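Local atomic coordinates of endoglucanase, glycoside hydrolase family 5 protein (Cytophaga hutchinsonii, PDB entry 5IHS), a protein that probably hydrolyses internal beta-1,4-glucosidic bonds of cellulose as a family 5 endoglucanase, serving growth on cellulose. Residues S60-K73 / E102-K116. Residues are numbered along the deposited sequence; the frame is centred on the assembly and turned at random.
Sequences SQWMGQYYNSDVVK and EKMKVMEVVNAAIAK
Y67 lays its CD2 edge against the 102-116 helix, with K105 O near the ring plane at 3.6 Å and CG2 of V109 coming in obliquely. Its hydroxyl, at the other end, is hydrogen-bonded to A87 N of strand 83-89 and to F58 O, just beyond strand 53-57. The K105 side chain crosses that of Y67 at about a right angle; with CG opposite the carbonyl carbon (chi1 -66°) and the rest extended, NZ donates a hydrogen bond to S60 O (2.9 Å) from above the carbonyl plane. The same ammonium forms a salt bridge with E102 OE2, on its syn lone pair, while E102 OE1 accepts from S60 OG at 2.6 Å through its anti lone pair. Replacing E102 by an alanine would probably leave the K105 ammonium without its charged mate and S60 OG without this acceptor. Farther along, V72 straddles the A112 methyl, its CB 3.8 Å from A112 CB, and its CG2 meets V109 CG1 at 4.1 Å. A water links S69 N to E108 OE2. The loop after strand 53-57 and the helix it leads into, 69-77, thus pack on the next helix, 99-116, around the parallel eight-stranded TIM barrel.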
loop_
_atom_site.group_PDB
_atom_site.type_symbol
_atom_site.label_atom_id
_atom_site.label_comp_id
_atom_site.label_asym_id
_atom_site.label_seq_id
_atom_site.Cartn_x
_atom_site.Cartn_y
_atom_site.Cartn_z
ATOM N N SER A 60 8.005 6.016 -8.241
ATOM C CA SER A 60 8.127 7.464 -8.169
ATOM C C SER A 60 9.100 8.031 -9.194
ATOM O O SER A 60 8.925 9.175 -9.636
ATOM C CB SER A 60 8.570 7.870 -6.768
ATOM O OG SER A 60 9.795 7.268 -6.386
ATOM N N GLN A 61 10.141 7.281 -9.564
ATOM C CA GLN A 61 11.117 7.840 -10.497
ATOM C C GLN A 61 10.630 7.818 -11.942
ATOM O O GLN A 61 11.214 8.504 -12.792
ATOM C CB GLN A 61 12.497 7.173 -10.343
ATOM C CG GLN A 61 12.648 5.759 -10.890
ATOM C CD GLN A 61 12.321 4.683 -9.867
ATOM O OE1 GLN A 61 11.285 4.740 -9.189
ATOM N NE2 GLN A 61 13.202 3.691 -9.748
ATOM N N TRP A 62 9.564 7.074 -12.233
ATOM C CA TRP A 62 9.072 6.922 -13.593
ATOM C C TRP A 62 7.686 7.510 -13.825
ATOM O O TRP A 62 7.353 7.815 -14.976
ATOM C CB TRP A 62 9.091 5.441 -13.995
ATOM C CG TRP A 62 10.486 4.867 -14.006
ATOM C CD1 TRP A 62 11.626 5.478 -14.440
ATOM C CD2 TRP A 62 10.882 3.578 -13.531
ATOM N NE1 TRP A 62 12.704 4.649 -14.265
ATOM C CE2 TRP A 62 12.275 3.475 -13.711
ATOM C CE3 TRP A 62 10.196 2.499 -12.968
ATOM C CZ2 TRP A 62 12.991 2.338 -13.351
ATOM C CZ3 TRP A 62 10.910 1.372 -12.610
ATOM C CH2 TRP A 62 12.291 1.298 -12.808
ATOM N N MET A 63 6.892 7.707 -12.772
ATOM C CA MET A 63 5.572 8.326 -12.870
ATOM C C MET A 63 5.425 9.423 -11.824
ATOM O O MET A 63 4.350 9.644 -11.265
ATOM C CB MET A 63 4.469 7.277 -12.762
ATOM C CG MET A 63 4.358 6.357 -13.961
ATOM S SD MET A 63 3.590 7.161 -15.373
ATOM C CE MET A 63 4.100 6.014 -16.657
ATOM N N GLY A 64 6.520 10.143 -11.571
ATOM C CA GLY A 64 6.543 11.190 -10.567
ATOM C C GLY A 64 5.629 12.358 -10.854
ATOM O O GLY A 64 5.304 13.111 -9.932
ATOM N N GLN A 65 5.188 12.523 -12.105
ATOM C CA GLN A 65 4.297 13.631 -12.427
ATOM C C GLN A 65 2.961 13.537 -11.695
ATOM O O GLN A 65 2.271 14.553 -11.587
ATOM C CB GLN A 65 4.073 13.758 -13.946
ATOM C CG GLN A 65 3.307 12.623 -14.613
ATOM C CD GLN A 65 4.202 11.487 -15.095
ATOM O OE1 GLN A 65 5.218 11.170 -14.475
ATOM N NE2 GLN A 65 3.810 10.853 -16.199
ATOM N N TYR A 66 2.579 12.359 -11.203
ATOM C CA TYR A 66 1.318 12.180 -10.483
ATOM C C TYR A 66 1.464 12.329 -8.972
ATOM O O TYR A 66 0.462 12.225 -8.253
ATOM C CB TYR A 66 0.678 10.819 -10.824
ATOM C CG TYR A 66 0.302 10.708 -12.284
ATOM C CD1 TYR A 66 -0.782 11.406 -12.804
ATOM C CD2 TYR A 66 1.041 9.925 -13.153
ATOM C CE1 TYR A 66 -1.121 11.318 -14.145
ATOM C CE2 TYR A 66 0.719 9.839 -14.500
ATOM C CZ TYR A 66 -0.364 10.531 -14.993
ATOM O OH TYR A 66 -0.665 10.439 -16.345
ATOM N N TYR A 67 2.683 12.573 -8.482
ATOM C CA TYR A 67 2.946 12.701 -7.040
ATOM C C TYR A 67 2.670 14.144 -6.613
ATOM O O TYR A 67 3.576 14.934 -6.339
ATOM C CB TYR A 67 4.383 12.287 -6.709
ATOM C CG TYR A 67 4.580 10.795 -6.620
ATOM C CD1 TYR A 67 4.420 9.976 -7.740
ATOM C CD2 TYR A 67 4.927 10.195 -5.414
ATOM C CE1 TYR A 67 4.572 8.604 -7.643
ATOM C CE2 TYR A 67 5.086 8.822 -5.318
ATOM C CZ TYR A 67 4.901 8.031 -6.428
ATOM O OH TYR A 67 5.042 6.674 -6.284
ATOM N N ASN A 68 1.386 14.498 -6.559
ATOM C CA ASN A 68 1.033 15.888 -6.305
ATOM C C ASN A 68 -0.318 15.981 -5.605
ATOM O O ASN A 68 -1.102 15.025 -5.551
ATOM C CB ASN A 68 1.077 16.729 -7.591
ATOM C CG ASN A 68 0.003 16.341 -8.573
ATOM O OD1 ASN A 68 -1.185 16.533 -8.299
ATOM N ND2 ASN A 68 0.397 15.798 -9.725
ATOM N N SER A 69 -0.568 17.164 -5.043
ATOM C CA SER A 69 -1.761 17.356 -4.227
ATOM C C SER A 69 -3.042 17.352 -5.050
ATOM O O SER A 69 -4.106 17.009 -4.517
ATOM C CB SER A 69 -1.645 18.634 -3.396
ATOM O OG SER A 69 -1.412 19.755 -4.200
ATOM N N ASP A 70 -2.985 17.754 -6.325
ATOM C CA ASP A 70 -4.188 17.700 -7.159
ATOM C C ASP A 70 -4.655 16.264 -7.356
ATOM O O ASP A 70 -5.854 15.977 -7.267
ATOM C CB ASP A 70 -3.930 18.370 -8.510
ATOM C CG ASP A 70 -3.690 19.861 -8.391
ATOM O OD1 ASP A 70 -4.347 20.525 -7.560
ATOM O OD2 ASP A 70 -2.844 20.387 -9.144
ATOM N N VAL A 71 -3.721 15.349 -7.616
ATOM C CA VAL A 71 -4.059 13.932 -7.729
ATOM C C VAL A 71 -4.635 13.407 -6.419
ATOM O O VAL A 71 -5.643 12.699 -6.416
ATOM C CB VAL A 71 -2.836 13.125 -8.205
ATOM C CG1 VAL A 71 -3.028 11.622 -8.009
ATOM C CG2 VAL A 71 -2.557 13.443 -9.668
ATOM N N VAL A 72 -3.992 13.708 -5.289
ATOM C CA VAL A 72 -4.498 13.182 -4.021
ATOM C C VAL A 72 -5.918 13.682 -3.756
ATOM O O VAL A 72 -6.794 12.912 -3.341
ATOM C CB VAL A 72 -3.533 13.504 -2.868
ATOM C CG1 VAL A 72 -4.144 13.122 -1.530
ATOM C CG2 VAL A 72 -2.201 12.771 -3.069
ATOM N N LYS A 73 -6.171 14.972 -3.992
ATOM C CA LYS A 73 -7.516 15.509 -3.779
ATOM C C LYS A 73 -8.534 14.825 -4.680
ATOM O O LYS A 73 -9.640 14.493 -4.239
ATOM C CB LYS A 73 -7.530 17.017 -4.012
ATOM C CG LYS A 73 -8.867 17.645 -3.662
ATOM C CD LYS A 73 -8.849 19.147 -3.808
ATOM C CE LYS A 73 -10.202 19.736 -3.465
ATOM N NZ LYS A 73 -10.201 21.192 -3.717
ATOM N N GLU A 102 13.498 11.918 -4.764
ATOM C CA GLU A 102 12.470 10.907 -4.542
ATOM C C GLU A 102 11.777 11.110 -3.201
ATOM O O GLU A 102 10.558 10.939 -3.099
ATOM C CB GLU A 102 13.050 9.503 -4.710
ATOM C CG GLU A 102 13.571 9.231 -6.132
ATOM C CD GLU A 102 12.585 9.637 -7.236
ATOM O OE1 GLU A 102 11.450 9.113 -7.258
ATOM O OE2 GLU A 102 12.940 10.505 -8.065
ATOM N N LYS A 103 12.523 11.497 -2.167
ATOM C CA LYS A 103 11.897 11.796 -0.886
ATOM C C LYS A 103 10.942 12.976 -1.010
ATOM O O LYS A 103 9.882 12.986 -0.379
ATOM C CB LYS A 103 12.988 12.070 0.148
ATOM C CG LYS A 103 12.528 12.470 1.533
ATOM C CD LYS A 103 13.756 12.846 2.384
ATOM C CE LYS A 103 13.403 13.622 3.650
ATOM N NZ LYS A 103 14.583 14.061 4.438
ATOM N N MET A 104 11.293 13.976 -1.826
ATOM C CA MET A 104 10.407 15.119 -2.022
ATOM C C MET A 104 9.053 14.680 -2.568
ATOM O O MET A 104 8.007 15.163 -2.116
ATOM C CB MET A 104 11.066 16.121 -2.978
ATOM C CG MET A 104 10.205 17.328 -3.317
ATOM S SD MET A 104 10.785 18.256 -4.751
ATOM C CE MET A 104 10.433 17.081 -6.071
ATOM N N LYS A 105 9.055 13.780 -3.561
ATOM C CA LYS A 105 7.806 13.303 -4.150
ATOM C C LYS A 105 6.955 12.593 -3.109
ATOM O O LYS A 105 5.729 12.774 -3.064
ATOM C CB LYS A 105 8.098 12.349 -5.308
ATOM C CG LYS A 105 8.761 12.983 -6.500
ATOM C CD LYS A 105 9.249 11.914 -7.465
ATOM C CE LYS A 105 10.019 12.499 -8.620
ATOM N NZ LYS A 105 10.676 11.432 -9.389
ATOM N N VAL A 106 7.581 11.744 -2.290
ATOM C CA VAL A 106 6.854 11.072 -1.215
ATOM C C VAL A 106 6.236 12.094 -0.272
ATOM O O VAL A 106 5.055 11.996 0.086
ATOM C CB VAL A 106 7.785 10.105 -0.461
ATOM C CG1 VAL A 106 7.110 9.560 0.792
ATOM C CG2 VAL A 106 8.237 8.978 -1.357
ATOM N N MET A 107 7.031 13.072 0.162
ATOM C CA MET A 107 6.534 14.045 1.125
ATOM C C MET A 107 5.409 14.890 0.546
ATOM O O MET A 107 4.495 15.282 1.278
ATOM C CB MET A 107 7.674 14.921 1.632
ATOM C CG MET A 107 8.652 14.154 2.508
ATOM S SD MET A 107 9.861 15.173 3.342
ATOM C CE MET A 107 10.728 15.862 1.944
ATOM N N GLU A 108 5.443 15.182 -0.751
ATOM C CA GLU A 108 4.341 15.928 -1.339
ATOM C C GLU A 108 3.041 15.143 -1.222
ATOM O O GLU A 108 1.990 15.709 -0.899
ATOM C CB GLU A 108 4.665 16.274 -2.786
ATOM C CG GLU A 108 3.636 17.187 -3.441
ATOM C CD GLU A 108 3.573 18.613 -2.836
ATOM O OE1 GLU A 108 4.445 18.965 -2.017
ATOM O OE2 GLU A 108 2.638 19.380 -3.183
ATOM N N VAL A 109 3.092 13.831 -1.461
ATOM C CA VAL A 109 1.900 13.001 -1.343
ATOM C C VAL A 109 1.464 12.872 0.113
ATOM O O VAL A 109 0.274 12.968 0.423
ATOM C CB VAL A 109 2.137 11.644 -2.031
ATOM C CG1 VAL A 109 1.003 10.670 -1.745
ATOM C CG2 VAL A 109 2.302 11.867 -3.542
ATOM N N VAL A 110 2.409 12.624 1.019
ATOM C CA VAL A 110 2.081 12.558 2.443
ATOM C C VAL A 110 1.439 13.858 2.904
ATOM O O VAL A 110 0.409 13.849 3.594
ATOM C CB VAL A 110 3.335 12.222 3.274
ATOM C CG1 VAL A 110 3.048 12.363 4.766
ATOM C CG2 VAL A 110 3.835 10.822 2.946
ATOM N N ASN A 111 2.045 14.993 2.539
ATOM C CA ASN A 111 1.518 16.284 2.962
ATOM C C ASN A 111 0.098 16.481 2.452
ATOM O O ASN A 111 -0.764 17.021 3.159
ATOM C CB ASN A 111 2.428 17.407 2.459
ATOM C CG ASN A 111 3.731 17.505 3.237
ATOM O OD1 ASN A 111 3.900 16.867 4.272
ATOM N ND2 ASN A 111 4.652 18.336 2.750
ATOM N N ALA A 112 -0.159 16.067 1.213
ATOM C CA ALA A 112 -1.495 16.206 0.651
ATOM C C ALA A 112 -2.487 15.298 1.357
ATOM O O ALA A 112 -3.626 15.696 1.610
ATOM C CB ALA A 112 -1.471 15.894 -0.842
ATOM N N ALA A 113 -2.090 14.060 1.664
ATOM C CA ALA A 113 -2.980 13.173 2.407
ATOM C C ALA A 113 -3.333 13.760 3.766
ATOM O O ALA A 113 -4.480 13.651 4.221
ATOM C CB ALA A 113 -2.337 11.798 2.570
ATOM N N ILE A 114 -2.356 14.377 4.437
ATOM C CA ILE A 114 -2.627 15.029 5.716
ATOM C C ILE A 114 -3.604 16.188 5.521
ATOM O O ILE A 114 -4.583 16.334 6.266
ATOM C CB ILE A 114 -1.306 15.463 6.389
ATOM C CG1 ILE A 114 -0.474 14.234 6.777
ATOM C CG2 ILE A 114 -1.571 16.330 7.612
ATOM C CD1 ILE A 114 0.989 14.548 7.115
ATOM N N ALA A 115 -3.367 17.016 4.502
ATOM C CA ALA A 115 -4.249 18.149 4.251
ATOM C C ALA A 115 -5.665 17.695 3.916
ATOM O O ALA A 115 -6.642 18.361 4.283
ATOM C CB ALA A 115 -3.681 19.014 3.129
ATOM N N LYS A 116 -5.805 16.575 3.214
ATOM C CA LYS A 116 -7.107 16.110 2.749
ATOM C C LYS A 116 -7.738 15.083 3.680
ATOM O O LYS A 116 -8.871 14.649 3.436
ATOM C CB LYS A 116 -7.011 15.570 1.315
ATOM C CG LYS A 116 -6.594 16.618 0.288
ATOM C CD LYS A 116 -7.529 17.829 0.207
ATOM C CE LYS A 116 -6.773 19.110 -0.155
ATOM N NZ LYS A 116 -5.676 18.900 -1.133
HETATM O O HOH W 1 1.578 19.148 -5.532
#